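Local coordinates for protein 2-methyl-3-hydroxypyridine-5-carboxylic acid oxygenase (Mesorhizobium loti, PDB 3ALJ) that probably uses bound FAD and molecular oxygen to oxidise and open the pyridine ring of 2-methyl-3-hydroxypyridine-5-carboxylic acid, a step in vitamin B6 breakdown, at residues L24-A29 against V306-L311; V37-K42 against V122-N127; E129-D134 against G159-D164. One frame throughout, in Å; residues are numbered along the deposited sequence.

Interaction 1: residues L24-A29 against V306-L311; sequences LTAAIA and VNAFSL
A26 and A308 bring their CA atoms within 4.9 Å where two helical segments, 24-29 and 306-311, run nearly parallel with a crossing angle of -25° and an axis separation of 8.1 Å at closest approach. Small side chains permit this spacing. The A308 methyl points at the other helix and is met by two groups: T25 CG2 lies 3.7 Å from A308 CB, and the backbone N of A26 is 3.8 Å from the same carbon. With chi1 at -70°, T25 OG1 stands beside its backbone N and bonds to F21 O one turn earlier, which leaves CG2 facing A308. Segment 24-29 belongs to helix 21-32, whose N-terminal end carries the last glycine of a GxGxxG-like pattern, consistent with a Rossmann-type dinucleotide fold; helix 300-314 packs against it here in the FAD-binding part of the fold, with the T25 side chain about 8 Å from the cofactor. Further along, F309 has CG anti to its backbone N (chi1 -170°), and the ring atom CD1 comes to 4.0 Å from A29 CB in an oblique approach. V62 of helix 57-65 touches both T25 and F309.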
loop_
_atom_site.group_PDB
_atom_site.type_symbol
_atom_site.label_atom_id
_atom_site.label_comp_id
_atom_site.label_asym_id
_atom_site.label_seq_id
_atom_site.Cartn_x
_atom_site.Cartn_y
_atom_site.Cartn_z
ATOM N N LEU A 24 7.558 8.907 -2.560
ATOM C CA LEU A 24 8.826 8.449 -3.160
ATOM C C LEU A 24 8.637 8.103 -4.645
ATOM O O LEU A 24 9.538 8.385 -5.445
ATOM C CB LEU A 24 9.340 7.229 -2.401
ATOM C CG LEU A 24 9.890 7.507 -0.988
ATOM C CD1 LEU A 24 10.074 6.170 -0.210
ATOM C CD2 LEU A 24 11.225 8.211 -1.104
ATOM N N THR A 25 7.496 7.494 -5.008
ATOM C CA THR A 25 7.241 7.223 -6.411
ATOM C C THR A 25 7.151 8.508 -7.172
ATOM O O THR A 25 7.784 8.647 -8.246
ATOM C CB THR A 25 5.901 6.443 -6.522
ATOM O OG1 THR A 25 6.055 5.112 -5.996
ATOM C CG2 THR A 25 5.505 6.317 -8.044
ATOM N N ALA A 26 6.394 9.516 -6.660
ATOM C CA ALA A 26 6.313 10.783 -7.370
ATOM C C ALA A 26 7.667 11.433 -7.486
ATOM O O ALA A 26 8.030 11.935 -8.603
ATOM C CB ALA A 26 5.304 11.760 -6.603
ATOM N N ALA A 27 8.441 11.425 -6.424
ATOM C CA ALA A 27 9.760 12.046 -6.500
ATOM C C ALA A 27 10.706 11.425 -7.514
ATOM O O ALA A 27 11.362 12.131 -8.256
ATOM C CB ALA A 27 10.389 12.131 -5.123
ATOM N N ILE A 28 10.741 10.109 -7.568
ATOM C CA ILE A 28 11.626 9.418 -8.503
ATOM C C ILE A 28 11.170 9.694 -9.913
ATOM O O ILE A 28 11.992 10.006 -10.764
ATOM C CB ILE A 28 11.607 7.941 -8.198
ATOM C CG1 ILE A 28 12.351 7.616 -6.930
ATOM C CG2 ILE A 28 12.237 7.168 -9.390
ATOM C CD1 ILE A 28 12.016 6.183 -6.358
ATOM N N ALA A 29 9.859 9.566 -10.136
ATOM C CA ALA A 29 9.323 9.724 -11.507
ATOM C C ALA A 29 9.555 11.133 -12.008
ATOM O O ALA A 29 10.046 11.364 -13.180
ATOM C CB ALA A 29 7.845 9.385 -11.652
ATOM N N VAL A 306 0.630 3.771 -8.862
ATOM C CA VAL A 306 0.104 4.063 -10.271
ATOM C C VAL A 306 -0.248 5.533 -10.384
ATOM O O VAL A 306 0.099 6.151 -11.371
ATOM C CB VAL A 306 -1.076 3.164 -10.601
ATOM C CG1 VAL A 306 -1.837 3.655 -11.849
ATOM C CG2 VAL A 306 -0.528 1.726 -10.908
ATOM N N ASN A 307 -0.961 6.086 -9.409
ATOM C CA ASN A 307 -1.368 7.525 -9.516
ATOM C C ASN A 307 -0.215 8.460 -9.429
ATOM O O ASN A 307 -0.176 9.401 -10.243
ATOM C CB ASN A 307 -2.458 7.795 -8.477
ATOM C CG ASN A 307 -3.726 7.007 -8.696
ATOM O OD1 ASN A 307 -4.564 6.816 -7.721
ATOM N ND2 ASN A 307 -3.915 6.560 -9.833
ATOM N N ALA A 308 0.784 8.155 -8.610
ATOM C CA ALA A 308 1.926 9.037 -8.545
ATOM C C ALA A 308 2.713 8.979 -9.840
ATOM O O ALA A 308 3.204 10.002 -10.400
ATOM C CB ALA A 308 2.777 8.659 -7.363
ATOM N N PHE A 309 2.889 7.757 -10.401
ATOM C CA PHE A 309 3.634 7.698 -11.637
ATOM C C PHE A 309 2.873 8.315 -12.761
ATOM O O PHE A 309 3.504 9.013 -13.606
ATOM C CB PHE A 309 3.898 6.154 -11.952
ATOM C CG PHE A 309 4.869 5.942 -13.100
ATOM C CD1 PHE A 309 6.238 5.973 -12.858
ATOM C CD2 PHE A 309 4.348 5.808 -14.399
ATOM C CE1 PHE A 309 7.125 5.820 -13.925
ATOM C CE2 PHE A 309 5.226 5.631 -15.501
ATOM C CZ PHE A 309 6.571 5.675 -15.269
ATOM N N SER A 310 1.567 8.122 -12.784
ATOM C CA SER A 310 0.699 8.696 -13.828
ATOM C C SER A 310 0.736 10.220 -13.781
ATOM O O SER A 310 0.656 10.876 -14.851
ATOM C CB SER A 310 -0.743 8.250 -13.667
ATOM O OG SER A 310 -0.777 6.817 -13.889
ATOM N N LEU A 311 0.832 10.809 -12.608
ATOM C CA LEU A 311 0.980 12.302 -12.462
ATOM C C LEU A 311 2.157 12.733 -13.267
ATOM O O LEU A 311 2.105 13.773 -14.025
ATOM C CB LEU A 311 1.104 12.651 -10.913
ATOM C CG LEU A 311 1.267 14.172 -10.695
ATOM C CD1 LEU A 311 0.072 14.976 -11.138
ATOM C CD2 LEU A 311 1.467 14.330 -9.186
#

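Interaction 2: residues V37-K42 against V122-N127; sequences VRLHEK and VDISVN. With FAD (flavin-adenine dinucleotide), chain B.
The H40 ring carries a water over one face, offset toward the rim, and its ND1 and NE2 are bonded to S128 OG and E15 OE1. S125 CB approaches the ring obliquely, 4.1 Å from H40 ND1. The same water is hydrogen-bonded to L39 O and S125 OG, spanning the two strands. R38 crosses D123 with its aliphatic part, CG 3.8 Å from D123 OD2; the guanidinium and carboxylate planes are 43° apart and the charged ends do not meet, the arginine pairing with D36 instead. The E41 carboxylate grips the FAD ribose with one oxygen per hydroxyl, O2B donating to OE1 at 2.7 Å and O3B to OE2 at 2.7 Å; a bend at chi2 (55°) turns it there. Such an acidic side chain at the end of the second parallel strand is characteristic of Rossmann-type FAD-binding folds. An alanine here would probably leave both ribose hydroxyls, and the amides of S43 and G19 that also donate to the carboxylate, without their acceptor. Parallel pairing fixes the backbones: L39 N donates to D123 O, S125 N to L39 O and E41 N to S125 O, all at 2.7 to 2.8 Å. On the face opposite R38, D123, H40 and S125, L39 and I124 lie side by side, CD2 to CG2 4.1 Å. Strand 36-40 sits between strand 13-17 and the outermost strand 123-125; helix 21-32 covers V37 and V122, and A117 of helix 106-119 packs on V122 and I124.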
loop_
_atom_site.group_PDB
_atom_site.type_symbol
_atom_site.label_atom_id
_atom_site.label_comp_id
_atom_site.label_asym_id
_atom_site.label_seq_id
_atom_site.Cartn_x
_atom_site.Cartn_y
_atom_site.Cartn_z
ATOM N N VAL A 37 13.409 18.114 -7.705
ATOM C CA VAL A 37 12.467 17.625 -6.690
ATOM C C VAL A 37 13.044 17.553 -5.323
ATOM O O VAL A 37 14.142 16.993 -5.088
ATOM C CB VAL A 37 12.175 16.083 -6.957
ATOM C CG1 VAL A 37 10.996 15.643 -6.029
ATOM C CG2 VAL A 37 11.877 15.811 -8.279
ATOM N N ARG A 38 12.283 18.102 -4.352
ATOM C CA ARG A 38 12.682 17.983 -2.979
ATOM C C ARG A 38 11.537 17.283 -2.230
ATOM O O ARG A 38 10.324 17.545 -2.578
ATOM C CB ARG A 38 12.851 19.394 -2.369
ATOM C CG ARG A 38 14.015 20.171 -3.138
ATOM C CD ARG A 38 13.377 21.147 -4.104
ATOM N NE ARG A 38 14.394 21.854 -4.932
ATOM C CZ ARG A 38 15.081 22.912 -4.482
ATOM N NH1 ARG A 38 15.913 23.493 -5.332
ATOM N NH2 ARG A 38 14.889 23.424 -3.231
ATOM N N LEU A 39 11.858 16.385 -1.332
ATOM C CA LEU A 39 10.819 15.604 -0.570
ATOM C C LEU A 39 10.974 15.838 0.886
ATOM O O LEU A 39 12.132 15.850 1.417
ATOM C CB LEU A 39 11.010 14.104 -0.935
ATOM C CG LEU A 39 10.012 13.182 -0.194
ATOM C CD1 LEU A 39 9.572 12.016 -1.161
ATOM C CD2 LEU A 39 10.502 12.608 1.074
ATOM N N HIS A 40 9.850 16.012 1.567
ATOM C CA HIS A 40 9.800 16.317 2.980
ATOM C C HIS A 40 9.085 15.212 3.760
ATOM O O HIS A 40 7.844 15.041 3.550
ATOM C CB HIS A 40 9.116 17.652 3.169
ATOM C CG HIS A 40 9.794 18.763 2.427
ATOM N ND1 HIS A 40 10.869 19.486 2.960
ATOM C CD2 HIS A 40 9.672 19.145 1.119
ATOM C CE1 HIS A 40 11.333 20.309 2.000
ATOM N NE2 HIS A 40 10.596 20.156 0.895
ATOM N N GLU A 41 9.802 14.508 4.610
ATOM C CA GLU A 41 9.179 13.502 5.484
ATOM C C GLU A 41 9.084 14.046 6.927
ATOM O O GLU A 41 10.156 14.429 7.458
ATOM C CB GLU A 41 10.048 12.186 5.421
ATOM C CG GLU A 41 9.708 11.185 6.498
ATOM C CD GLU A 41 8.236 10.809 6.522
ATOM O OE1 GLU A 41 7.578 10.788 7.585
ATOM O OE2 GLU A 41 7.706 10.436 5.420
ATOM N N LYS A 42 7.909 13.985 7.499
ATOM C CA LYS A 42 7.714 14.479 8.882
ATOM C C LYS A 42 8.480 13.719 9.913
ATOM O O LYS A 42 9.029 14.292 10.890
ATOM C CB LYS A 42 6.198 14.508 9.152
ATOM C CG LYS A 42 5.841 14.671 10.665
ATOM C CD LYS A 42 4.260 14.625 10.819
ATOM C CE LYS A 42 3.692 13.296 10.413
ATOM N NZ LYS A 42 2.226 13.239 10.877
ATOM N N VAL A 122 17.442 12.946 -5.565
ATOM C CA VAL A 122 16.337 13.682 -4.952
ATOM C C VAL A 122 16.787 14.179 -3.547
ATOM O O VAL A 122 17.427 13.462 -2.746
ATOM C CB VAL A 122 15.200 12.709 -4.728
ATOM C CG1 VAL A 122 14.042 13.263 -3.966
ATOM C CG2 VAL A 122 14.676 12.223 -6.072
ATOM N N ASP A 123 16.452 15.465 -3.310
ATOM C CA ASP A 123 16.789 16.050 -2.020
ATOM C C ASP A 123 15.697 15.595 -1.023
ATOM O O ASP A 123 14.570 16.109 -1.071
ATOM C CB ASP A 123 16.747 17.556 -2.234
ATOM C CG ASP A 123 17.103 18.354 -1.022
ATOM O OD1 ASP A 123 17.242 17.786 0.059
ATOM O OD2 ASP A 123 17.253 19.593 -1.227
ATOM N N ILE A 124 16.066 14.790 -0.053
ATOM C CA ILE A 124 15.127 14.273 0.950
ATOM C C ILE A 124 15.490 14.880 2.289
ATOM O O ILE A 124 16.663 14.908 2.725
ATOM C CB ILE A 124 15.301 12.752 1.111
ATOM C CG1 ILE A 124 14.867 12.072 -0.233
ATOM C CG2 ILE A 124 14.432 12.240 2.222
ATOM C CD1 ILE A 124 15.189 10.568 -0.231
ATOM N N SER A 125 14.461 15.438 2.907
ATOM C CA SER A 125 14.606 15.917 4.303
ATOM C C SER A 125 13.742 15.117 5.250
ATOM O O SER A 125 12.585 14.878 4.982
ATOM C CB SER A 125 14.124 17.357 4.360
ATOM O OG SER A 125 14.980 18.216 3.603
ATOM N N VAL A 126 14.294 14.728 6.392
ATOM C CA VAL A 126 13.542 14.186 7.513
ATOM C C VAL A 126 13.252 15.265 8.585
ATOM O O VAL A 126 13.738 16.424 8.425
ATOM C CB VAL A 126 14.120 12.991 8.166
ATOM C CG1 VAL A 126 14.218 11.727 7.240
ATOM C CG2 VAL A 126 15.609 13.315 8.723
ATOM N N ASN A 127 12.330 14.939 9.508
ATOM C CA ASN A 127 11.888 15.972 10.504
ATOM C C ASN A 127 11.393 17.203 9.774
ATOM O O ASN A 127 11.605 18.400 10.191
ATOM C CB ASN A 127 13.109 16.432 11.395
ATOM C CG ASN A 127 13.660 15.349 12.233
ATOM O OD1 ASN A 127 14.867 15.013 12.174
ATOM N ND2 ASN A 127 12.836 14.813 12.967
HETATM P PA FAD B . 1.780 6.546 3.726
HETATM O O1A FAD B . 2.381 5.214 3.403
HETATM O O2A FAD B . 0.957 6.688 4.870
HETATM O O5B FAD B . 3.001 7.559 3.808
HETATM C C5B FAD B . 2.790 8.970 4.146
HETATM C C4B FAD B . 4.162 9.383 4.637
HETATM O O4B FAD B . 3.960 10.817 4.883
HETATM C C3B FAD B . 4.570 8.819 5.948
HETATM O O3B FAD B . 5.950 8.400 5.929
HETATM C C2B FAD B . 4.252 9.975 6.965
HETATM O O2B FAD B . 5.109 9.969 8.120
HETATM C C1B FAD B . 4.566 11.208 6.183
HETATM N N9A FAD B . 3.774 12.344 6.528
HETATM C C8A FAD B . 2.499 12.408 7.045
HETATM N N7A FAD B . 2.076 13.676 7.155
HETATM C C5A FAD B . 3.122 14.465 6.700
HETATM C C6A FAD B . 3.240 15.836 6.490
HETATM N N6A FAD B . 2.218 16.689 6.837
HETATM N N1A FAD B . 4.398 16.266 5.986
HETATM C C2A FAD B . 5.418 15.452 5.690
HETATM N N3A FAD B . 5.358 14.096 5.831
HETATM C C4A FAD B . 4.172 13.634 6.316
HETATM N N1 FAD B . -1.539 -1.687 -0.128
HETATM C C2 FAD B . -1.061 -2.498 -1.055
HETATM O O2 FAD B . -0.753 -2.119 -2.196
HETATM N N3 FAD B . -0.898 -3.855 -0.773
HETATM C C4 FAD B . -1.189 -4.380 0.487
HETATM O O4 FAD B . -0.873 -5.602 0.739
HETATM C C4X FAD B . -1.706 -3.508 1.428
HETATM N N5 FAD B . -2.133 -4.017 2.703
HETATM C C5X FAD B . -2.712 -3.150 3.612
HETATM C C6 FAD B . -3.236 -3.630 4.824
HETATM C C7 FAD B . -3.751 -2.765 5.755
HETATM C C7M FAD B . -4.306 -3.331 7.093
HETATM C C8 FAD B . -3.831 -1.414 5.487
HETATM C C8M FAD B . -4.440 -0.411 6.493
HETATM C C9 FAD B . -3.319 -0.920 4.279
HETATM C C9A FAD B . -2.790 -1.798 3.301
HETATM N N10 FAD B . -2.288 -1.315 2.013
HETATM C C10 FAD B . -1.810 -2.178 1.101
HETATM C "C1'" FAD B . -2.413 0.186 1.689
HETATM C "C2'" FAD B . -1.064 0.855 1.914
HETATM O "O2'" FAD B . -0.637 0.618 3.272
HETATM C "C3'" FAD B . -1.226 2.381 1.776
HETATM O "O3'" FAD B . -2.243 2.615 0.730
HETATM C "C4'" FAD B . -0.014 3.084 1.325
HETATM O "O4'" FAD B . 0.989 2.903 2.364
HETATM C "C5'" FAD B . -0.235 4.555 1.195
HETATM O "O5'" FAD B . 0.985 5.165 0.785
HETATM P P FAD B . 1.072 6.739 0.906
HETATM O O1P FAD B . 2.438 7.078 0.484
HETATM O O2P FAD B . -0.088 7.421 0.251
HETATM O O3P FAD B . 0.874 7.036 2.483
HETATM O O HOH W 1 13.987 18.169 1.117
#

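Interaction 3: residues E129-D134 against G159-D164; sequences EAVAAD and GSKVRD. With FAD (flavin-adenine dinucleotide), chain B.
At the adenine end of the FAD pocket, strand 130-134 packs through A130 and A133 on V162 in the first turn of helix 161-166, while E129, just ahead of the strand, forms a salt bridge with K161. K161 NZ donates to E129 OE2 at 2.8 Å, reaching the syn side of that oxygen but 34° out of the carboxylate plane. The lysine gets there as an extended chain, with CG anti to its carbonyl carbon (chi1 -76°), starting from a CB that lies 3.5 Å from A130 O. V162 divides its branches: CG1 is 3.7 Å from A133 CB and CG2 3.9 Å from A130 CB. Both methyls point toward the helix although three residues apart, consistent with the classic beta bulge formed by V131 and A132 opposite T140. The helix start is capped by S160, whose OG accepts from R163 N. R163 holds D164 with NE to OD1 and NH2 to OD2, the oxygens lying in the guanidinium plane but met from above the carboxylate plane, and S160 CB sits over the R163 guanidinium. A130 N donates to FAD N1A (3.0 Å) and A130 O accepts from N6A (2.8 Å): backbone N-H and C=O of one residue bonding the adenine, a common mode of adenine recognition.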
loop_
_atom_site.group_PDB
_atom_site.type_symbol
_atom_site.label_atom_id
_atom_site.label_comp_id
_atom_site.label_asym_id
_atom_site.label_seq_id
_atom_site.Cartn_x
_atom_site.Cartn_y
_atom_site.Cartn_z
ATOM N N GLU A 129 7.963 18.555 8.124
ATOM C CA GLU A 129 6.496 18.366 7.982
ATOM C C GLU A 129 5.854 19.455 7.227
ATOM O O GLU A 129 6.024 20.669 7.585
ATOM C CB GLU A 129 5.833 18.275 9.412
ATOM C CG GLU A 129 4.274 18.121 9.344
ATOM C CD GLU A 129 3.600 18.230 10.665
ATOM O OE1 GLU A 129 4.238 18.718 11.638
ATOM O OE2 GLU A 129 2.436 17.850 10.727
ATOM N N ALA A 130 5.072 19.169 6.213
ATOM C CA ALA A 130 4.265 20.171 5.489
ATOM C C ALA A 130 3.017 20.403 6.296
ATOM O O ALA A 130 2.269 19.502 6.664
ATOM C CB ALA A 130 3.807 19.678 4.083
ATOM N N VAL A 131 2.792 21.688 6.708
ATOM C CA VAL A 131 1.599 21.970 7.573
ATOM C C VAL A 131 0.586 22.784 6.785
ATOM O O VAL A 131 -0.633 22.729 7.140
ATOM C CB VAL A 131 1.965 22.667 8.917
ATOM C CG1 VAL A 131 2.906 21.818 9.718
ATOM C CG2 VAL A 131 2.538 23.994 8.640
ATOM N N ALA A 132 1.004 23.446 5.715
ATOM C CA ALA A 132 0.037 24.148 4.901
ATOM C C ALA A 132 0.450 24.209 3.486
ATOM O O ALA A 132 1.668 24.160 3.163
ATOM C CB ALA A 132 -0.261 25.570 5.498
ATOM N N ALA A 133 -0.492 24.299 2.572
ATOM C CA ALA A 133 -0.138 24.434 1.144
ATOM C C ALA A 133 -1.052 25.468 0.494
ATOM O O ALA A 133 -2.204 25.609 0.921
ATOM C CB ALA A 133 -0.311 23.041 0.358
ATOM N N ASP A 134 -0.566 26.075 -0.593
ATOM C CA ASP A 134 -1.390 27.093 -1.252
ATOM C C ASP A 134 -1.407 26.640 -2.713
ATOM O O ASP A 134 -0.320 26.373 -3.279
ATOM C CB ASP A 134 -0.680 28.450 -1.121
ATOM C CG ASP A 134 -1.503 29.594 -1.633
ATOM O OD1 ASP A 134 -2.169 29.500 -2.687
ATOM O OD2 ASP A 134 -1.560 30.651 -0.986
ATOM N N GLY A 159 -3.991 11.419 6.961
ATOM C CA GLY A 159 -4.159 12.727 7.718
ATOM C C GLY A 159 -3.524 13.892 6.995
ATOM O O GLY A 159 -3.199 14.878 7.672
ATOM N N SER A 160 -3.385 13.868 5.666
ATOM C CA SER A 160 -2.721 14.948 4.889
ATOM C C SER A 160 -3.125 16.366 5.321
ATOM O O SER A 160 -4.330 16.764 5.272
ATOM C CB SER A 160 -3.261 14.813 3.430
ATOM O OG SER A 160 -2.802 15.838 2.625
ATOM N N LYS A 161 -2.085 17.079 5.676
ATOM C CA LYS A 161 -2.233 18.509 5.960
ATOM C C LYS A 161 -2.167 19.342 4.730
ATOM O O LYS A 161 -2.722 20.460 4.710
ATOM C CB LYS A 161 -1.163 18.959 7.018
ATOM C CG LYS A 161 -1.543 18.491 8.468
ATOM C CD LYS A 161 -0.459 18.962 9.486
ATOM C CE LYS A 161 -0.855 18.431 10.834
ATOM N NZ LYS A 161 0.141 19.049 11.762
ATOM N N VAL A 162 -1.492 18.872 3.667
ATOM C CA VAL A 162 -1.612 19.556 2.422
ATOM C C VAL A 162 -3.104 19.604 2.020
ATOM O O VAL A 162 -3.618 20.682 1.630
ATOM C CB VAL A 162 -0.703 18.866 1.348
ATOM C CG1 VAL A 162 -0.993 19.390 -0.098
ATOM C CG2 VAL A 162 0.809 18.956 1.746
ATOM N N ARG A 163 -3.827 18.475 2.110
ATOM C CA ARG A 163 -5.218 18.460 1.808
ATOM C C ARG A 163 -6.038 19.303 2.787
ATOM O O ARG A 163 -6.787 20.192 2.324
ATOM C CB ARG A 163 -5.675 17.009 1.973
ATOM C CG ARG A 163 -7.209 16.808 1.738
ATOM C CD ARG A 163 -7.638 15.431 2.168
ATOM N NE ARG A 163 -7.459 15.232 3.602
ATOM C CZ ARG A 163 -7.115 14.120 4.202
ATOM N NH1 ARG A 163 -6.844 13.000 3.565
ATOM N NH2 ARG A 163 -7.078 14.138 5.531
ATOM N N ASP A 164 -5.811 19.109 4.086
ATOM C CA ASP A 164 -6.777 19.765 4.988
ATOM C C ASP A 164 -6.475 21.244 5.172
ATOM O O ASP A 164 -7.427 21.988 5.562
ATOM C CB ASP A 164 -6.785 19.012 6.284
ATOM C CG ASP A 164 -7.523 17.608 6.128
ATOM O OD1 ASP A 164 -8.313 17.459 5.166
ATOM O OD2 ASP A 164 -7.323 16.788 6.999
HETATM P PA FAD B . 1.780 6.546 3.726
HETATM O O1A FAD B . 2.381 5.214 3.403
HETATM O O2A FAD B . 0.957 6.688 4.870
HETATM O O5B FAD B . 3.001 7.559 3.808
HETATM C C5B FAD B . 2.790 8.970 4.146
HETATM C C4B FAD B . 4.162 9.383 4.637
HETATM O O4B FAD B . 3.960 10.817 4.883
HETATM C C3B FAD B . 4.570 8.819 5.948
HETATM O O3B FAD B . 5.950 8.400 5.929
HETATM C C2B FAD B . 4.252 9.975 6.965
HETATM O O2B FAD B . 5.109 9.969 8.120
HETATM C C1B FAD B . 4.566 11.208 6.183
HETATM N N9A FAD B . 3.774 12.344 6.528
HETATM C C8A FAD B . 2.499 12.408 7.045
HETATM N N7A FAD B . 2.076 13.676 7.155
HETATM C C5A FAD B . 3.122 14.465 6.700
HETATM C C6A FAD B . 3.240 15.836 6.490
HETATM N N6A FAD B . 2.218 16.689 6.837
HETATM N N1A FAD B . 4.398 16.266 5.986
HETATM C C2A FAD B . 5.418 15.452 5.690
HETATM N N3A FAD B . 5.358 14.096 5.831
HETATM C C4A FAD B . 4.172 13.634 6.316
HETATM N N1 FAD B . -1.539 -1.687 -0.128
HETATM C C2 FAD B . -1.061 -2.498 -1.055
HETATM O O2 FAD B . -0.753 -2.119 -2.196
HETATM N N3 FAD B . -0.898 -3.855 -0.773
HETATM C C4 FAD B . -1.189 -4.380 0.487
HETATM O O4 FAD B . -0.873 -5.602 0.739
HETATM C C4X FAD B . -1.706 -3.508 1.428
HETATM N N5 FAD B . -2.133 -4.017 2.703
HETATM C C5X FAD B . -2.712 -3.150 3.612
HETATM C C6 FAD B . -3.236 -3.630 4.824
HETATM C C7 FAD B . -3.751 -2.765 5.755
HETATM C C7M FAD B . -4.306 -3.331 7.093
HETATM C C8 FAD B . -3.831 -1.414 5.487
HETATM C C8M FAD B . -4.440 -0.411 6.493
HETATM C C9 FAD B . -3.319 -0.920 4.279
HETATM C C9A FAD B . -2.790 -1.798 3.301
HETATM N N10 FAD B . -2.288 -1.315 2.013
HETATM C C10 FAD B . -1.810 -2.178 1.101
HETATM C "C1'" FAD B . -2.413 0.186 1.689
HETATM C "C2'" FAD B . -1.064 0.855 1.914
HETATM O "O2'" FAD B . -0.637 0.618 3.272
HETATM C "C3'" FAD B . -1.226 2.381 1.776
HETATM O "O3'" FAD B . -2.243 2.615 0.730
HETATM C "C4'" FAD B . -0.014 3.084 1.325
HETATM O "O4'" FAD B . 0.989 2.903 2.364
HETATM C "C5'" FAD B . -0.235 4.555 1.195
HETATM O "O5'" FAD B . 0.985 5.165 0.785
HETATM P P FAD B . 1.072 6.739 0.906
HETATM O O1P FAD B . 2.438 7.078 0.484
HETATM O O2P FAD B . -0.088 7.421 0.251
HETATM O O3P FAD B . 0.874 7.036 2.483
#

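How the interactions relate
Along the chain the segments run 24-29, 37-42, 122-127, 129-134, 159-164 and 306-311, so interaction 1 joins the two ends of a span that contains the other two in series. Interactions 1 and 2, with centres 15 Å apart, touch through A27 CB and V37 CG1 at 3.7 Å. Interactions 2 and 3, also 15 Å apart between centres, meet where K42 CD lies 3.7 Å from E129 CD. Interactions 1 and 3 stay apart, nearest atoms about 11 Å. Strands 36-40 and 123-125 belong to the mixed sheet that also holds 13-17, whereas 130-134 is an outer strand of a separate three-stranded antiparallel sheet. Interactions 2 and 3 line the adenosine half of FAD, while interaction 1 packs the helix that precedes strand 36-40.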